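Local coordinates for hypothetical protein Atu0741 (Agrobacterium tumefaciens str. C58, PDB 1ZHV) that is of unknown function but carries an ACT domain, a fold that in many relatives serves as a small-molecule-sensing regulatory module, at residues A[61-67]-A[102-108]. Numbering follows the deposited sequence.
Sequences GWSCFKF and DHLLVRS
Two neighbouring antiparallel strands of an ACT-domain sheet, 61-67 and 102-107, meet here, and W62 and R107 form a non-hydrogen-bonded pair near one end, beyond which S108 N still bonds G61 O. CG of R107 sits over the six-membered ring of W62, 3.9 Å from its centroid, while CZ2 of that ring lies beneath the guanidinium, the two planes turned 45° apart. D59 holds both partners, accepting a hydrogen bond from W62 NE1 and forming a salt bridge with R107 NH1. Further along, the backbones pair regularly: S63 N reaches V106 O at 2.8 Å, and F65 exchanges N-H and C=O bonds with L104. S108, just past the strand, places its OG 2.8 Å from S63 OG in a hydrogen bond that either hydroxyl could donate. On the face bearing C64, L105, K66 and H103, K66 CA and CB lie over one face of the imidazole, CA 4.0 Å from its centroid, and H103 ND1 makes a weak 3.6 Å bond to C64 SG. F67 lays its ring over D102 CB, 3.9 Å from the centroid, and turns an edge to L104 CB. Helices 78-87 and 111-120 pack on the F65, L104 and V106 face, giving the layered alpha/beta sandwich characteristic of ACT domains.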
ATOM      1  N   GLY A  61      -0.825  -7.417  -8.548  1.00 12.24           N
ATOM      2  CA  GLY A  61      -0.180  -6.312  -9.231  1.00 12.48           C
ATOM      3  C   GLY A  61      -0.195  -4.973  -8.529  1.00 11.98           C
ATOM      4  O   GLY A  61      -0.565  -3.967  -9.136  1.00 13.05           O
ATOM      5  N   TRP A  62       0.216  -4.944  -7.265  1.00 10.87           N
ATOM      6  CA  TRP A  62       0.236  -3.691  -6.515  1.00 11.32           C
ATOM      7  C   TRP A  62       1.621  -3.319  -6.002  1.00 11.70           C
ATOM      8  O   TRP A  62       2.474  -4.180  -5.778  1.00 11.98           O
ATOM      9  CB  TRP A  62      -0.728  -3.757  -5.325  1.00  8.21           C
ATOM     10  CG  TRP A  62      -2.158  -3.933  -5.706  1.00  9.26           C
ATOM     11  CD1 TRP A  62      -2.750  -5.068  -6.179  1.00  8.48           C
ATOM     12  CD2 TRP A  62      -3.183  -2.939  -5.646  1.00  9.56           C
ATOM     13  NE1 TRP A  62      -4.084  -4.843  -6.418  1.00  9.77           N
ATOM     14  CE2 TRP A  62      -4.378  -3.543  -6.100  1.00 10.37           C
ATOM     15  CE3 TRP A  62      -3.210  -1.593  -5.254  1.00 11.14           C
ATOM     16  CZ2 TRP A  62      -5.587  -2.848  -6.173  1.00  9.33           C
ATOM     17  CZ3 TRP A  62      -4.412  -0.901  -5.325  1.00  8.36           C
ATOM     18  CH2 TRP A  62      -5.587  -1.531  -5.781  1.00 10.55           C
ATOM     19  N   SER A  63       1.826  -2.018  -5.815  1.00 11.61           N
ATOM     20  CA  SER A  63       3.079  -1.467  -5.305  1.00  9.96           C
ATOM     21  C   SER A  63       2.729  -0.741  -4.011  1.00 10.12           C
ATOM     22  O   SER A  63       1.658  -0.135  -3.906  1.00  9.52           O
ATOM     23  CB  SER A  63       3.690  -0.485  -6.307  1.00 12.04           C
ATOM     24  OG  SER A  63       4.060  -1.150  -7.506  1.00 11.14           O
ATOM     25  N   CYS A  64       3.636  -0.791  -3.040  1.00 10.06           N
ATOM     26  CA  CYS A  64       3.402  -0.185  -1.735  1.00 11.01           C
ATOM     27  C   CYS A  64       4.347   0.956  -1.376  1.00 11.08           C
ATOM     28  O   CYS A  64       5.541   0.914  -1.683  1.00 10.96           O
ATOM     29  CB  CYS A  64       3.485  -1.278  -0.668  1.00 11.23           C
ATOM     30  SG  CYS A  64       2.983  -0.784   0.986  1.00 11.32           S
ATOM     31  N   PHE A  65       3.789   1.972  -0.718  1.00 10.51           N
ATOM     32  CA  PHE A  65       4.539   3.144  -0.258  1.00 10.91           C
ATOM     33  C   PHE A  65       4.290   3.337   1.227  1.00 10.56           C
ATOM     34  O   PHE A  65       3.178   3.134   1.707  1.00 10.10           O
ATOM     35  CB  PHE A  65       4.077   4.434  -0.942  1.00 10.70           C
ATOM     36  CG  PHE A  65       4.488   4.558  -2.370  1.00 12.43           C
ATOM     37  CD1 PHE A  65       3.711   4.009  -3.380  1.00 13.38           C
ATOM     38  CD2 PHE A  65       5.646   5.254  -2.709  1.00 13.08           C
ATOM     39  CE1 PHE A  65       4.074   4.157  -4.717  1.00 14.21           C
ATOM     40  CE2 PHE A  65       6.019   5.407  -4.043  1.00 12.91           C
ATOM     41  CZ  PHE A  65       5.233   4.860  -5.047  1.00 15.08           C
ATOM     42  N   LYS A  66       5.325   3.753   1.946  1.00  9.71           N
ATOM     43  CA  LYS A  66       5.190   4.024   3.366  1.00  9.38           C
ATOM     44  C   LYS A  66       5.196   5.535   3.565  1.00 10.12           C
ATOM     45  O   LYS A  66       6.006   6.234   2.952  1.00  9.61           O
ATOM     46  CB  LYS A  66       6.367   3.423   4.137  1.00 10.08           C
ATOM     47  CG  LYS A  66       6.330   3.714   5.633  1.00 12.15           C
ATOM     48  CD  LYS A  66       7.580   3.182   6.309  1.00 15.93           C
ATOM     49  CE  LYS A  66       8.756   4.106   6.075  1.00 20.77           C
ATOM     50  NZ  LYS A  66       8.566   5.397   6.794  1.00 25.28           N
ATOM     51  N   PHE A  67       4.276   6.045   4.383  1.00  9.01           N
ATOM     52  CA  PHE A  67       4.264   7.477   4.694  1.00 11.20           C
ATOM     53  C   PHE A  67       5.404   7.583   5.713  1.00 13.68           C
ATOM     54  O   PHE A  67       5.376   6.910   6.748  1.00 13.36           O
ATOM     55  CB  PHE A  67       2.948   7.899   5.357  1.00  9.42           C
ATOM     56  CG  PHE A  67       1.796   8.094   4.400  1.00 11.27           C
ATOM     57  CD1 PHE A  67       1.465   7.125   3.462  1.00 12.35           C
ATOM     58  CD2 PHE A  67       1.000   9.233   4.487  1.00 10.08           C
ATOM     59  CE1 PHE A  67       0.355   7.287   2.632  1.00 12.30           C
ATOM     60  CE2 PHE A  67      -0.106   9.404   3.666  1.00 12.51           C
ATOM     61  CZ  PHE A  67      -0.433   8.429   2.734  1.00 11.69           C
ATOM     62  N   ASP A 102       0.778   5.488   8.089  1.00  8.69           N
ATOM     63  CA  ASP A 102       0.005   4.901   7.002  1.00  9.06           C
ATOM     64  C   ASP A 102       0.876   4.348   5.895  1.00  8.56           C
ATOM     65  O   ASP A 102       2.021   4.760   5.711  1.00  8.00           O
ATOM     66  CB  ASP A 102      -0.899   5.950   6.336  1.00  9.41           C
ATOM     67  CG  ASP A 102      -1.663   6.797   7.326  1.00  9.82           C
ATOM     68  OD1 ASP A 102      -2.821   6.450   7.634  1.00 12.58           O
ATOM     69  OD2 ASP A 102      -1.105   7.813   7.788  1.00 11.61           O
ATOM     70  N   HIS A 103       0.296   3.409   5.157  1.00  8.02           N
ATOM     71  CA  HIS A 103       0.922   2.832   3.980  1.00  8.59           C
ATOM     72  C   HIS A 103      -0.121   2.979   2.882  1.00  7.86           C
ATOM     73  O   HIS A 103      -1.323   2.984   3.151  1.00  6.53           O
ATOM     74  CB  HIS A 103       1.278   1.358   4.180  1.00  8.97           C
ATOM     75  CG  HIS A 103       2.599   1.147   4.854  1.00  8.36           C
ATOM     76  ND1 HIS A 103       3.717   0.687   4.189  1.00 12.28           N
ATOM     77  CD2 HIS A 103       2.971   1.319   6.142  1.00  7.35           C
ATOM     78  CE1 HIS A 103       4.720   0.580   5.045  1.00 10.03           C
ATOM     79  NE2 HIS A 103       4.294   0.958   6.235  1.00 11.96           N
ATOM     80  N   LEU A 104       0.340   3.125   1.648  1.00  6.74           N
ATOM     81  CA  LEU A 104      -0.546   3.291   0.504  1.00  8.34           C
ATOM     82  C   LEU A 104      -0.135   2.339  -0.599  1.00  8.65           C
ATOM     83  O   LEU A 104       1.049   2.213  -0.892  1.00  7.25           O
ATOM     84  CB  LEU A 104      -0.442   4.726  -0.041  1.00  9.79           C
ATOM     85  CG  LEU A 104      -0.958   4.933  -1.474  1.00 11.68           C
ATOM     86  CD1 LEU A 104      -2.470   4.928  -1.456  1.00 11.62           C
ATOM     87  CD2 LEU A 104      -0.441   6.238  -2.055  1.00 10.51           C
ATOM     88  N   LEU A 105      -1.102   1.657  -1.197  1.00  7.35           N
ATOM     89  CA  LEU A 105      -0.788   0.798  -2.321  1.00  7.11           C
ATOM     90  C   LEU A 105      -1.585   1.284  -3.525  1.00  7.97           C
ATOM     91  O   LEU A 105      -2.714   1.758  -3.395  1.00  7.61           O
ATOM     92  CB  LEU A 105      -1.129  -0.670  -2.027  1.00  9.31           C
ATOM     93  CG  LEU A 105      -0.285  -1.359  -0.950  1.00  6.85           C
ATOM     94  CD1 LEU A 105      -1.029  -1.314   0.374  1.00  8.79           C
ATOM     95  CD2 LEU A 105       0.009  -2.806  -1.344  1.00 10.28           C
ATOM     96  N   VAL A 106      -0.959   1.205  -4.690  1.00  8.15           N
ATOM     97  CA  VAL A 106      -1.597   1.572  -5.942  1.00  9.63           C
ATOM     98  C   VAL A 106      -1.200   0.455  -6.889  1.00  9.29           C
ATOM     99  O   VAL A 106      -0.233  -0.263  -6.628  1.00  9.69           O
ATOM    100  CB  VAL A 106      -1.084   2.926  -6.511  1.00  9.81           C
ATOM    101  CG1 VAL A 106      -1.464   4.065  -5.565  1.00 10.85           C
ATOM    102  CG2 VAL A 106       0.418   2.878  -6.727  1.00 11.25           C
ATOM    103  N   ARG A 107      -1.948   0.286  -7.973  1.00 11.47           N
ATOM    104  CA  ARG A 107      -1.603  -0.753  -8.927  1.00 11.49           C
ATOM    105  C   ARG A 107      -0.243  -0.403  -9.504  1.00 12.07           C
ATOM    106  O   ARG A 107       0.060   0.772  -9.747  1.00 11.99           O
ATOM    107  CB  ARG A 107      -2.664  -0.844 -10.025  1.00 13.81           C
ATOM    108  CG  ARG A 107      -4.004  -1.321  -9.499  1.00 15.31           C
ATOM    109  CD  ARG A 107      -5.048  -1.465 -10.596  1.00 18.80           C
ATOM    110  NE  ARG A 107      -6.319  -1.961 -10.069  1.00 21.76           N
ATOM    111  CZ  ARG A 107      -6.503  -3.183  -9.573  1.00 23.26           C
ATOM    112  NH1 ARG A 107      -5.497  -4.045  -9.534  1.00 23.00           N
ATOM    113  NH2 ARG A 107      -7.692  -3.539  -9.105  1.00 24.14           N
ATOM    114  N   SER A 108       0.582  -1.419  -9.713  1.00 11.04           N
ATOM    115  CA  SER A 108       1.914  -1.198 -10.241  1.00 12.91           C
ATOM    116  C   SER A 108       1.934  -0.500 -11.587  1.00 12.91           C
ATOM    117  O   SER A 108       2.862   0.241 -11.881  1.00 13.61           O
ATOM    118  CB  SER A 108       2.666  -2.523 -10.320  1.00 13.59           C
ATOM    119  OG  SER A 108       2.783  -3.079  -9.019  1.00 15.49           O
TER
HETATM  120  O   HOH W   1      -3.032  -4.430 -10.509  1.00 32.30           O
HETATM  121  O   HOH W   2       3.868   5.400   8.421  1.00 17.23           O